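Local coordinates for uncharacterized protein (Desulfovibrio piger, PDB 4LG3) that is of unknown function, a bacterial protein of the DUF4875 family, whose sequence clan groups it with CamS-like proteins, at residues Q8-T13 with V29-V34; P22-Y27 with A73-I78; R54-T59 with Q117-G122; A63-A68 with A96-D101. One frame throughout, in Å; residues are numbered along the deposited sequence.

Contact 1 (Q8-T13 with V29-V34)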
loop_
_atom_site.group_PDB
_atom_site.type_symbol
_atom_site.label_atom_id
_atom_site.label_comp_id
_atom_site.label_asym_id
_atom_site.label_seq_id
_atom_site.Cartn_x
_atom_site.Cartn_y
_atom_site.Cartn_z
ATOM N N GLN A 8 -10.731 -5.704 4.086
ATOM C CA GLN A 8 -10.969 -4.475 4.842
ATOM C C GLN A 8 -11.534 -3.394 3.939
ATOM O O GLN A 8 -11.393 -3.503 2.728
ATOM C CB GLN A 8 -9.666 -3.988 5.472
ATOM C CG GLN A 8 -8.970 -5.037 6.323
ATOM C CD GLN A 8 -9.829 -5.445 7.481
ATOM O OE1 GLN A 8 -10.047 -4.673 8.424
ATOM N NE2 GLN A 8 -10.402 -6.644 7.392
ATOM N N PHE A 9 -12.194 -2.368 4.518
ATOM C CA PHE A 9 -12.693 -1.241 3.737
ATOM C C PHE A 9 -11.540 -0.459 3.140
ATOM O O PHE A 9 -10.537 -0.185 3.803
ATOM C CB PHE A 9 -13.579 -0.320 4.551
ATOM C CG PHE A 9 -14.841 -0.989 5.021
ATOM C CD1 PHE A 9 -15.627 -1.728 4.141
ATOM C CD2 PHE A 9 -15.240 -0.893 6.351
ATOM C CE1 PHE A 9 -16.795 -2.355 4.579
ATOM C CE2 PHE A 9 -16.419 -1.502 6.784
ATOM C CZ PHE A 9 -17.196 -2.219 5.890
ATOM N N PHE A 10 -11.667 -0.161 1.855
ATOM C CA PHE A 10 -10.632 0.574 1.161
ATOM C C PHE A 10 -11.249 1.638 0.273
ATOM O O PHE A 10 -12.450 1.648 0.027
ATOM C CB PHE A 10 -9.714 -0.380 0.346
ATOM C CG PHE A 10 -10.368 -1.021 -0.864
ATOM C CD1 PHE A 10 -10.452 -0.338 -2.077
ATOM C CD2 PHE A 10 -10.879 -2.311 -0.795
ATOM C CE1 PHE A 10 -11.102 -0.906 -3.170
ATOM C CE2 PHE A 10 -11.492 -2.893 -1.898
ATOM C CZ PHE A 10 -11.607 -2.188 -3.076
ATOM N N ALA A 11 -10.408 2.545 -0.187
ATOM C CA ALA A 11 -10.761 3.587 -1.142
ATOM C C ALA A 11 -9.578 3.774 -2.084
ATOM O O ALA A 11 -8.433 3.765 -1.632
ATOM C CB ALA A 11 -11.095 4.879 -0.428
ATOM N N PRO A 12 -9.806 3.877 -3.402
ATOM C CA PRO A 12 -8.658 4.128 -4.304
ATOM C C PRO A 12 -8.109 5.559 -4.134
ATOM O O PRO A 12 -8.869 6.477 -3.794
ATOM C CB PRO A 12 -9.269 3.940 -5.699
ATOM C CG PRO A 12 -10.722 4.332 -5.529
ATOM C CD PRO A 12 -11.101 3.913 -4.127
ATOM N N THR A 13 -6.801 5.745 -4.381
ATOM C CA THR A 13 -6.153 7.063 -4.332
ATOM C C THR A 13 -5.590 7.390 -5.705
ATOM O O THR A 13 -5.216 8.538 -5.975
ATOM C CB THR A 13 -5.020 7.112 -3.270
ATOM O OG1 THR A 13 -4.051 6.128 -3.587
ATOM C CG2 THR A 13 -5.520 6.928 -1.852
ATOM N N VAL A 29 -3.872 0.207 -9.778
ATOM C CA VAL A 29 -4.611 0.928 -8.744
ATOM C C VAL A 29 -3.845 0.956 -7.431
ATOM O O VAL A 29 -3.314 -0.065 -6.986
ATOM C CB VAL A 29 -6.047 0.303 -8.537
ATOM C CG1 VAL A 29 -6.871 1.137 -7.558
ATOM C CG2 VAL A 29 -6.798 0.150 -9.858
ATOM N N ARG A 30 -3.865 2.126 -6.777
ATOM C CA ARG A 30 -3.344 2.342 -5.417
ATOM C C ARG A 30 -4.533 2.540 -4.521
ATOM O O ARG A 30 -5.422 3.339 -4.836
ATOM C CB ARG A 30 -2.397 3.532 -5.334
ATOM C CG ARG A 30 -1.196 3.452 -6.266
ATOM C CD ARG A 30 -0.129 4.421 -5.799
ATOM N NE ARG A 30 0.657 3.864 -4.689
ATOM C CZ ARG A 30 1.861 3.316 -4.822
ATOM N NH1 ARG A 30 2.450 3.274 -6.009
ATOM N NH2 ARG A 30 2.501 2.845 -3.764
ATOM N N ILE A 31 -4.587 1.785 -3.420
ATOM C CA ILE A 31 -5.695 1.866 -2.482
ATOM C C ILE A 31 -5.150 2.168 -1.095
ATOM O O ILE A 31 -3.949 2.013 -0.848
ATOM C CB ILE A 31 -6.595 0.577 -2.513
ATOM C CG1 ILE A 31 -5.833 -0.692 -2.110
ATOM C CG2 ILE A 31 -7.340 0.426 -3.880
ATOM C CD1 ILE A 31 -6.721 -1.891 -1.676
ATOM N N VAL A 32 -6.035 2.621 -0.193
ATOM C CA VAL A 32 -5.731 2.861 1.227
ATOM C C VAL A 32 -6.875 2.275 2.060
ATOM O O VAL A 32 -8.014 2.203 1.575
ATOM C CB VAL A 32 -5.469 4.357 1.631
ATOM C CG1 VAL A 32 -4.181 4.901 1.026
ATOM C CG2 VAL A 32 -6.666 5.261 1.317
ATOM N N LEU A 33 -6.580 1.933 3.334
ATOM C CA LEU A 33 -7.582 1.476 4.279
ATOM C C LEU A 33 -8.339 2.663 4.816
ATOM O O LEU A 33 -7.722 3.683 5.156
ATOM C CB LEU A 33 -6.966 0.692 5.437
ATOM C CG LEU A 33 -6.265 -0.610 5.116
ATOM C CD1 LEU A 33 -5.760 -1.244 6.389
ATOM C CD2 LEU A 33 -7.164 -1.571 4.303
ATOM N N VAL A 34 -9.667 2.539 4.906
ATOM C CA VAL A 34 -10.514 3.614 5.429
ATOM C C VAL A 34 -11.404 3.124 6.566
ATOM O O VAL A 34 -11.593 1.919 6.768
ATOM C CB VAL A 34 -11.374 4.309 4.336
ATOM C CG1 VAL A 34 -10.488 4.970 3.280
ATOM C CG2 VAL A 34 -12.379 3.342 3.704
HETATM O O HOH W 1 -9.990 -0.442 6.782
#
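Ile31 CD1 lies off-centre over the Phe10 ring, 4.3 Å from its centroid, in a CH-pi contact, whereas Ile31 CG2 comes in obliquely, 3.7 Å from Phe10 CD1. In both residues the first torsion (chi1 70° for Phe10) sets the next carbon, CG of the ring and CG1 of Ile31, between backbone N and carbonyl carbon. The Phe9 ring leads away from the partner strand, and contact there is left to its CB, 3.9 Å from Val34 CG2.

These side chains ride on an antiparallel beta hairpin formed by strands 10-18 and 26-36, whose short segments run at 146° to each other. Ala11 and Val32 form the hydrogen-bonded pair, N to O in both directions; Phe10-Leu33 and Pro12-Ile31 flank it as non-hydrogen-bonded pairs. Beyond them, Thr13 N donates to Arg30 O at 2.8 Å, and the N-H...O angle of 170° is nearly straight. At the other end Val34 N reaches Phe9 O (3.1 Å) from above the carbonyl plane, and a water donates to both Phe9 O and Val34 O, bridging the two segments just beyond the end of strand 10-12. On the Ala11 and Val32 face, Ala11 CB touches Val34 CG1 at 3.8 Å. Pro12 and Ile31 share the other face, where Tyr67 of helix 53-71 packs on Pro12 and Ala63 on the Phe10 ring.

Contact 2 (P22-Y27 with A73-I78)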
loop_
_atom_site.group_PDB
_atom_site.type_symbol
_atom_site.label_atom_id
_atom_site.label_comp_id
_atom_site.label_asym_id
_atom_site.label_seq_id
_atom_site.Cartn_x
_atom_site.Cartn_y
_atom_site.Cartn_z
ATOM N N PRO A 22 -0.643 -4.854 -26.853
ATOM C CA PRO A 22 -1.853 -4.831 -27.709
ATOM C C PRO A 22 -2.867 -5.939 -27.372
ATOM O O PRO A 22 -2.491 -7.112 -27.197
ATOM C CB PRO A 22 -1.297 -4.982 -29.131
ATOM C CG PRO A 22 0.124 -5.497 -28.977
ATOM C CD PRO A 22 0.597 -4.972 -27.661
ATOM N N GLY A 23 -4.131 -5.512 -27.208
ATOM C CA GLY A 23 -5.270 -6.350 -26.838
ATOM C C GLY A 23 -5.253 -6.867 -25.409
ATOM O O GLY A 23 -5.905 -7.866 -25.102
ATOM N N ARG A 24 -4.497 -6.219 -24.527
ATOM C CA ARG A 24 -4.363 -6.676 -23.152
ATOM C C ARG A 24 -4.223 -5.469 -22.239
ATOM O O ARG A 24 -3.111 -5.015 -21.951
ATOM C CB ARG A 24 -3.171 -7.639 -23.039
ATOM C CG ARG A 24 -3.118 -8.375 -21.730
ATOM C CD ARG A 24 -2.392 -9.684 -21.841
ATOM N NE ARG A 24 -2.525 -10.400 -20.574
ATOM C CZ ARG A 24 -3.442 -11.330 -20.336
ATOM N NH1 ARG A 24 -4.268 -11.721 -21.300
ATOM N NH2 ARG A 24 -3.531 -11.889 -19.140
ATOM N N LEU A 25 -5.368 -4.943 -21.822
ATOM C CA LEU A 25 -5.474 -3.789 -20.949
ATOM C C LEU A 25 -5.065 -4.141 -19.521
ATOM O O LEU A 25 -5.610 -5.073 -18.921
ATOM C CB LEU A 25 -6.917 -3.211 -20.966
ATOM C CG LEU A 25 -7.249 -2.087 -19.931
ATOM C CD1 LEU A 25 -6.745 -0.746 -20.385
ATOM C CD2 LEU A 25 -8.744 -1.991 -19.699
ATOM N N ARG A 26 -4.119 -3.369 -18.985
ATOM C CA ARG A 26 -3.668 -3.447 -17.607
ATOM C C ARG A 26 -4.271 -2.266 -16.818
ATOM O O ARG A 26 -4.340 -1.150 -17.334
ATOM C CB ARG A 26 -2.148 -3.441 -17.541
ATOM C CG ARG A 26 -1.601 -3.597 -16.141
ATOM C CD ARG A 26 -0.095 -3.702 -16.148
ATOM N NE ARG A 26 0.407 -3.803 -14.782
ATOM C CZ ARG A 26 1.574 -4.326 -14.439
ATOM N NH1 ARG A 26 2.407 -4.777 -15.366
ATOM N NH2 ARG A 26 1.919 -4.405 -13.162
ATOM N N TYR A 27 -4.738 -2.513 -15.592
ATOM C CA TYR A 27 -5.279 -1.429 -14.786
ATOM C C TYR A 27 -4.534 -1.413 -13.487
ATOM O O TYR A 27 -4.525 -2.409 -12.765
ATOM C CB TYR A 27 -6.778 -1.574 -14.608
ATOM C CG TYR A 27 -7.483 -0.269 -14.311
ATOM C CD1 TYR A 27 -7.693 0.680 -15.310
ATOM C CD2 TYR A 27 -8.007 -0.011 -13.054
ATOM C CE1 TYR A 27 -8.367 1.874 -15.044
ATOM C CE2 TYR A 27 -8.686 1.170 -12.781
ATOM C CZ TYR A 27 -8.878 2.107 -13.783
ATOM O OH TYR A 27 -9.585 3.258 -13.508
ATOM N N ALA A 73 -10.619 -5.291 -17.380
ATOM C CA ALA A 73 -9.183 -5.356 -17.599
ATOM C C ALA A 73 -8.712 -6.813 -17.672
ATOM O O ALA A 73 -9.227 -7.668 -16.958
ATOM C CB ALA A 73 -8.452 -4.595 -16.499
ATOM N N ALA A 74 -7.714 -7.087 -18.512
ATOM C CA ALA A 74 -7.123 -8.423 -18.615
ATOM C C ALA A 74 -6.136 -8.649 -17.442
ATOM O O ALA A 74 -5.919 -9.781 -16.996
ATOM C CB ALA A 74 -6.401 -8.573 -19.956
ATOM N N VAL A 75 -5.540 -7.556 -16.958
ATOM C CA VAL A 75 -4.544 -7.557 -15.884
ATOM C C VAL A 75 -4.851 -6.415 -14.938
ATOM O O VAL A 75 -5.125 -5.300 -15.393
ATOM C CB VAL A 75 -3.071 -7.425 -16.430
ATOM C CG1 VAL A 75 -2.033 -7.669 -15.328
ATOM C CG2 VAL A 75 -2.832 -8.341 -17.604
ATOM N N VAL A 76 -4.752 -6.676 -13.623
ATOM C CA VAL A 76 -4.993 -5.656 -12.605
ATOM C C VAL A 76 -3.927 -5.749 -11.535
ATOM O O VAL A 76 -3.738 -6.799 -10.939
ATOM C CB VAL A 76 -6.419 -5.753 -11.996
ATOM C CG1 VAL A 76 -6.635 -4.703 -10.910
ATOM C CG2 VAL A 76 -7.488 -5.621 -13.067
ATOM N N SER A 77 -3.255 -4.637 -11.279
ATOM C CA SER A 77 -2.262 -4.496 -10.216
ATOM C C SER A 77 -2.815 -3.618 -9.126
ATOM O O SER A 77 -3.310 -2.537 -9.409
ATOM C CB SER A 77 -0.955 -3.921 -10.748
ATOM O OG SER A 77 -0.173 -4.962 -11.298
ATOM N N ILE A 78 -2.794 -4.111 -7.887
ATOM C CA ILE A 78 -3.279 -3.366 -6.708
ATOM C C ILE A 78 -2.121 -3.161 -5.714
ATOM O O ILE A 78 -1.416 -4.104 -5.392
ATOM C CB ILE A 78 -4.506 -4.040 -6.010
ATOM C CG1 ILE A 78 -5.645 -4.383 -6.996
ATOM C CG2 ILE A 78 -5.005 -3.229 -4.804
ATOM C CD1 ILE A 78 -6.413 -3.245 -7.621
#
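Leu25 O accepts from two successive amides: Ala74 N at 2.9 Å, in the carbonyl plane, and Val75 N at 3.2 Å. From there the chains run side by side as parallel strands. Tyr27 N donates to Val75 O (2.8 Å), and Ser77 N returns the bond to Tyr27 O (3.0 Å), so that Tyr27 is gripped through both its backbone polar atoms. This is the usual parallel ladder, with Arg26 paired to Val75 and Tyr27 to Val76.

Side chains add to it on both faces. Arg26 is fully extended, CG anti to the backbone N (chi1 -177°), and this carries NH2 to Ser77 OG at 2.9 Å; the bond is bent, and the hydroxyl lies 32° out of the guanidinium plane. Arg24 is extended too, laying its guanidinium over Ala74 so that the methyl CB sits 4.0 Å above the centre of one face, while Val75 CG2 touches NE at 3.6 Å. On the Tyr27 face, Ala73 CB packs against Tyr27 CB at 3.9 Å.

A second shell fixes these groups: Asp101 and Gly104 bind the Arg24 guanidinium, Asn28 takes Arg26 NE, and Thr97 pairs with Ser77 OG. Strand 26-36 pairs antiparallel with strand 10-18 and parallel with strand 75-81, the latter bonded on its far edge to strand 92-98, with Tyr67 of helix 53-71 packing on Val76.

Contact 3 (R54-T59 with Q117-G122)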
loop_
_atom_site.group_PDB
_atom_site.type_symbol
_atom_site.label_atom_id
_atom_site.label_comp_id
_atom_site.label_asym_id
_atom_site.label_seq_id
_atom_site.Cartn_x
_atom_site.Cartn_y
_atom_site.Cartn_z
ATOM N N ARG A 54 -3.295 -11.643 6.690
ATOM C CA ARG A 54 -4.363 -12.302 5.959
ATOM C C ARG A 54 -5.423 -11.275 5.528
ATOM O O ARG A 54 -5.871 -11.312 4.388
ATOM C CB ARG A 54 -4.958 -13.433 6.813
ATOM C CG ARG A 54 -5.968 -14.326 6.104
ATOM C CD ARG A 54 -5.341 -15.269 5.102
ATOM N NE ARG A 54 -6.302 -16.193 4.496
ATOM C CZ ARG A 54 -7.033 -15.924 3.416
ATOM N NH1 ARG A 54 -6.952 -14.731 2.826
ATOM N NH2 ARG A 54 -7.861 -16.841 2.926
ATOM N N GLN A 55 -5.765 -10.325 6.398
ATOM C CA GLN A 55 -6.738 -9.278 6.096
ATOM C C GLN A 55 -6.195 -8.294 5.054
ATOM O O GLN A 55 -6.943 -7.873 4.179
ATOM C CB GLN A 55 -7.130 -8.553 7.372
ATOM C CG GLN A 55 -8.122 -9.352 8.205
ATOM C CD GLN A 55 -8.341 -8.773 9.572
ATOM O OE1 GLN A 55 -7.517 -8.030 10.102
ATOM N NE2 GLN A 55 -9.460 -9.114 10.187
ATOM N N LEU A 56 -4.890 -7.964 5.125
ATOM C CA LEU A 56 -4.232 -7.084 4.166
ATOM C C LEU A 56 -4.227 -7.730 2.778
ATOM O O LEU A 56 -4.537 -7.068 1.792
ATOM C CB LEU A 56 -2.790 -6.724 4.619
ATOM C CG LEU A 56 -2.646 -5.912 5.943
ATOM C CD1 LEU A 56 -1.196 -5.791 6.333
ATOM C CD2 LEU A 56 -3.283 -4.534 5.831
ATOM N N ALA A 57 -3.909 -9.033 2.709
ATOM C CA ALA A 57 -3.920 -9.833 1.478
ATOM C C ALA A 57 -5.343 -9.925 0.901
ATOM O O ALA A 57 -5.531 -9.659 -0.281
ATOM C CB ALA A 57 -3.368 -11.226 1.749
ATOM N N ALA A 58 -6.346 -10.227 1.748
ATOM C CA ALA A 58 -7.753 -10.329 1.341
ATOM C C ALA A 58 -8.265 -9.019 0.748
ATOM O O ALA A 58 -9.101 -9.059 -0.148
ATOM C CB ALA A 58 -8.622 -10.735 2.515
ATOM N N THR A 59 -7.737 -7.869 1.222
ATOM C CA THR A 59 -8.124 -6.535 0.760
ATOM C C THR A 59 -7.658 -6.319 -0.696
ATOM O O THR A 59 -8.460 -5.893 -1.538
ATOM C CB THR A 59 -7.568 -5.472 1.727
ATOM O OG1 THR A 59 -8.072 -5.754 3.025
ATOM C CG2 THR A 59 -7.975 -4.036 1.351
ATOM N N GLN A 117 2.226 -9.851 -1.977
ATOM C CA GLN A 117 2.957 -9.359 -0.813
ATOM C C GLN A 117 2.029 -8.792 0.204
ATOM O O GLN A 117 0.988 -8.265 -0.152
ATOM C CB GLN A 117 4.008 -8.284 -1.164
ATOM C CG GLN A 117 5.082 -8.717 -2.129
ATOM C CD GLN A 117 5.989 -7.558 -2.428
ATOM O OE1 GLN A 117 7.134 -7.508 -1.971
ATOM N NE2 GLN A 117 5.497 -6.588 -3.207
ATOM N N ALA A 118 2.386 -8.920 1.471
ATOM C CA ALA A 118 1.646 -8.343 2.586
ATOM C C ALA A 118 2.575 -8.221 3.777
ATOM O O ALA A 118 3.430 -9.088 3.982
ATOM C CB ALA A 118 0.414 -9.177 2.932
ATOM N N THR A 119 2.460 -7.117 4.518
ATOM C CA THR A 119 3.257 -6.891 5.725
ATOM C C THR A 119 2.665 -7.784 6.844
ATOM O O THR A 119 1.468 -8.093 6.798
ATOM C CB THR A 119 3.261 -5.395 6.103
ATOM O OG1 THR A 119 1.924 -4.916 6.141
ATOM C CG2 THR A 119 4.091 -4.541 5.179
ATOM N N PRO A 120 3.431 -8.181 7.886
ATOM C CA PRO A 120 2.825 -9.042 8.940
ATOM C C PRO A 120 1.683 -8.371 9.717
ATOM O O PRO A 120 0.913 -9.063 10.368
ATOM C CB PRO A 120 4.000 -9.387 9.858
ATOM C CG PRO A 120 5.090 -8.421 9.517
ATOM C CD PRO A 120 4.879 -7.964 8.108
ATOM N N ARG A 121 1.564 -7.036 9.627
ATOM C CA ARG A 121 0.544 -6.181 10.281
ATOM C C ARG A 121 0.489 -4.811 9.630
ATOM O O ARG A 121 1.410 -4.457 8.885
ATOM C CB ARG A 121 0.873 -6.000 11.778
ATOM C CG ARG A 121 2.247 -5.365 12.048
ATOM C CD ARG A 121 2.339 -4.785 13.446
ATOM N NE ARG A 121 3.651 -4.199 13.734
ATOM C CZ ARG A 121 3.935 -2.900 13.664
ATOM N NH1 ARG A 121 3.005 -2.026 13.304
ATOM N NH2 ARG A 121 5.146 -2.465 13.970
ATOM N N GLY A 122 -0.532 -4.026 9.974
ATOM C CA GLY A 122 -0.626 -2.629 9.562
ATOM C C GLY A 122 0.162 -1.752 10.522
ATOM O O GLY A 122 0.917 -2.265 11.349
#
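This is a small, buried, apolar contact between a helix and the end of a strand: helix 53-71 lies against the sheet where strand 113-118 runs out into the turn at 119-122. The two segments bury only 175 Å² between them, and all the links are van der Waals.

Leu56 carries most of it. Its CB points at the strand and lies 4.4 Å from Ala118 CB, while CD1 reaches further, to 3.2 Å from Thr119 OG1 and 3.8 Å from Arg121 C. The branch gets there with CG anti to the carbonyl carbon (chi1 -64°) and the chain extended beyond (chi2 173°), crossing the Thr119 side chain at a slant. The next residue, Ala57, brings its CB to 4.5 Å from Ala118 CB, and the backbones approach to 5.9 Å between the CA atoms of Ala57 and Ala118, consistent with the small side chains on both sides.

The one polar side-chain atom at the interface, Thr119 OG1, has Arg121 O at 2.8 Å and Leu93 O of the neighbouring strand as acceptors within reach, though its proton can serve just one at a time. These acceptors lie in its own turn and on that strand, not on the helix, and Leu56 offers the hydroxyl only a hydrocarbon surface.

Contact 4 (A63-A68 with A96-D101). With SO4 (sulfate ion), chain D.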
loop_
_atom_site.group_PDB
_atom_site.type_symbol
_atom_site.label_atom_id
_atom_site.label_comp_id
_atom_site.label_asym_id
_atom_site.label_seq_id
_atom_site.Cartn_x
_atom_site.Cartn_y
_atom_site.Cartn_z
ATOM N N ALA A 63 -9.918 -6.165 -4.100
ATOM C CA ALA A 63 -9.812 -4.985 -4.940
ATOM C C ALA A 63 -9.449 -5.405 -6.374
ATOM O O ALA A 63 -10.085 -4.930 -7.315
ATOM C CB ALA A 63 -8.780 -4.035 -4.368
ATOM N N ALA A 64 -8.487 -6.345 -6.535
ATOM C CA ALA A 64 -8.052 -6.865 -7.856
ATOM C C ALA A 64 -9.234 -7.466 -8.634
ATOM O O ALA A 64 -9.440 -7.108 -9.786
ATOM C CB ALA A 64 -6.940 -7.898 -7.694
ATOM N N ARG A 65 -10.024 -8.321 -7.984
ATOM C CA ARG A 65 -11.214 -8.968 -8.520
ATOM C C ARG A 65 -12.274 -7.951 -8.915
ATOM O O ARG A 65 -12.841 -8.072 -10.003
ATOM C CB ARG A 65 -11.787 -9.940 -7.506
ATOM C CG ARG A 65 -10.888 -11.123 -7.254
ATOM C CD ARG A 65 -11.712 -12.199 -6.596
ATOM N NE ARG A 65 -10.899 -13.218 -5.939
ATOM C CZ ARG A 65 -10.484 -14.324 -6.531
ATOM N NH1 ARG A 65 -10.772 -14.549 -7.805
ATOM N NH2 ARG A 65 -9.776 -15.212 -5.859
ATOM N N TYR A 66 -12.474 -6.921 -8.087
ATOM C CA TYR A 66 -13.420 -5.830 -8.337
ATOM C C TYR A 66 -13.046 -5.051 -9.602
ATOM O O TYR A 66 -13.876 -4.918 -10.488
ATOM C CB TYR A 66 -13.539 -4.860 -7.121
ATOM C CG TYR A 66 -14.244 -3.555 -7.478
ATOM C CD1 TYR A 66 -15.601 -3.538 -7.825
ATOM C CD2 TYR A 66 -13.531 -2.358 -7.573
ATOM C CE1 TYR A 66 -16.224 -2.363 -8.256
ATOM C CE2 TYR A 66 -14.145 -1.182 -7.994
ATOM C CZ TYR A 66 -15.487 -1.191 -8.344
ATOM O OH TYR A 66 -16.076 -0.022 -8.758
ATOM N N TYR A 67 -11.808 -4.575 -9.699
ATOM C CA TYR A 67 -11.351 -3.775 -10.817
ATOM C C TYR A 67 -11.291 -4.550 -12.116
ATOM O O TYR A 67 -11.565 -3.959 -13.160
ATOM C CB TYR A 67 -10.008 -3.096 -10.503
ATOM C CG TYR A 67 -10.197 -1.877 -9.631
ATOM C CD1 TYR A 67 -10.724 -0.695 -10.154
ATOM C CD2 TYR A 67 -9.904 -1.917 -8.272
ATOM C CE1 TYR A 67 -10.918 0.425 -9.350
ATOM C CE2 TYR A 67 -10.142 -0.817 -7.448
ATOM C CZ TYR A 67 -10.615 0.361 -8.000
ATOM O OH TYR A 67 -10.750 1.475 -7.220
ATOM N N ALA A 68 -10.975 -5.852 -12.072
ATOM C CA ALA A 68 -10.936 -6.702 -13.268
ATOM C C ALA A 68 -12.342 -6.751 -13.908
ATOM O O ALA A 68 -12.487 -6.520 -15.103
ATOM C CB ALA A 68 -10.439 -8.093 -12.900
ATOM N N ALA A 96 -0.833 -7.190 -5.082
ATOM C CA ALA A 96 -1.360 -8.332 -5.824
ATOM C C ALA A 96 -1.613 -7.956 -7.272
ATOM O O ALA A 96 -2.167 -6.888 -7.556
ATOM C CB ALA A 96 -2.655 -8.851 -5.182
ATOM N N THR A 97 -1.205 -8.842 -8.188
ATOM C CA THR A 97 -1.467 -8.718 -9.610
ATOM C C THR A 97 -2.349 -9.931 -10.003
ATOM O O THR A 97 -2.050 -11.068 -9.670
ATOM C CB THR A 97 -0.174 -8.548 -10.412
ATOM O OG1 THR A 97 0.495 -7.337 -9.980
ATOM C CG2 THR A 97 -0.441 -8.482 -11.912
ATOM N N TYR A 98 -3.442 -9.644 -10.681
ATOM C CA TYR A 98 -4.469 -10.575 -11.118
ATOM C C TYR A 98 -4.675 -10.533 -12.628
ATOM O O TYR A 98 -4.934 -9.461 -13.187
ATOM C CB TYR A 98 -5.777 -10.206 -10.408
ATOM C CG TYR A 98 -6.977 -11.091 -10.702
ATOM C CD1 TYR A 98 -6.842 -12.478 -10.813
ATOM C CD2 TYR A 98 -8.262 -10.553 -10.764
ATOM C CE1 TYR A 98 -7.950 -13.300 -11.010
ATOM C CE2 TYR A 98 -9.380 -11.367 -10.962
ATOM C CZ TYR A 98 -9.215 -12.739 -11.103
ATOM O OH TYR A 98 -10.296 -13.561 -11.291
ATOM N N ALA A 99 -4.556 -11.701 -13.277
ATOM C CA ALA A 99 -4.782 -11.934 -14.707
ATOM C C ALA A 99 -5.857 -13.033 -14.824
ATOM O O ALA A 99 -5.505 -14.213 -14.863
ATOM C CB ALA A 99 -3.488 -12.332 -15.394
ATOM N N PRO A 100 -7.172 -12.663 -14.792
ATOM C CA PRO A 100 -8.241 -13.687 -14.785
ATOM C C PRO A 100 -8.110 -14.823 -15.815
ATOM O O PRO A 100 -8.486 -15.946 -15.502
ATOM C CB PRO A 100 -9.530 -12.881 -15.049
ATOM C CG PRO A 100 -9.229 -11.509 -14.654
ATOM C CD PRO A 100 -7.733 -11.300 -14.677
ATOM N N ASP A 101 -7.594 -14.542 -17.019
ATOM C CA ASP A 101 -7.464 -15.545 -18.083
ATOM C C ASP A 101 -6.211 -16.474 -17.912
ATOM O O ASP A 101 -6.002 -17.362 -18.740
ATOM C CB ASP A 101 -7.466 -14.872 -19.483
ATOM C CG ASP A 101 -6.226 -14.067 -19.877
ATOM O OD1 ASP A 101 -5.292 -13.958 -19.052
ATOM O OD2 ASP A 101 -6.215 -13.516 -20.995
HETATM S S SO4 D . -9.587 -17.092 -9.762
HETATM O O1 SO4 D . -10.934 -17.249 -9.195
HETATM O O2 SO4 D . -9.660 -16.137 -10.871
HETATM O O3 SO4 D . -8.660 -16.642 -8.705
HETATM O O4 SO4 D . -9.120 -18.380 -10.279
#
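Helix 53-71 packs on one face of the mixed sheet, and here its C-terminal half lies over the end of strand 92-98, the two short axes 8.5 Å apart and inclined at 35°. The approach is made through alanines: Ala64 CB meets Tyr98 CB at 3.7 Å, and one turn later Ala68 CB lies 3.9 Å from Tyr98 CD2 and 4.0 Å from Pro100 CG.

Tyr98 is the centre of the contact. With its CG anti to the backbone N (chi1 -178°), the ring stands up from the strand beside the helix. Pro100 CD covers one face over its centre, Ala64 O approaches the ring edge, and Ala68 CB comes in obliquely. Trp113 of the next strand also stacks with this ring. The Arg65 chain, extended from CG to NE, crosses the tyrosine at about a right angle, its guanidinium plane turned 66° from the ring; CZ is 5.5 Å from the ring centroid, at most a weak cation-pi attraction.

Both polar ends bind a sulfate ion, probably from the crystallisation liquor, which is also bonded by Trp113 NE1. It may mark a surface spot able to accept an anion, though no natural ligand can be inferred from it. The sulfur lies in the guanidinium plane at its edge, and NH1 makes weak bonds to O1 and O3. Tyr98 OH donates to sulfate O2 at 2.7 Å, with that oxygen in the plane of the ring.

All four contacts belong to one layered unit, a mixed sheet with helix 53-71 packed on it. Contacts 1 and 2 share strand 26-36, which pairs antiparallel with strand 10-18 in one and parallel with strand 75-81 in the other; their centres lie 19 Å apart. Contacts 3 and 4 use successive parts of the helix over strands 113-118 and 92-98, their centres about 16 Å apart. Contacts 2 and 4 are closest, 9 Å between centres, and are tied by the Arg24-Asp101 salt bridge. Along the chain contact 1 closes first; contact 2 interlocks with all three others, whereas both segments of contact 4 fall between those of contact 3. One helix thus packs across sequence-near and sequence-distant strands.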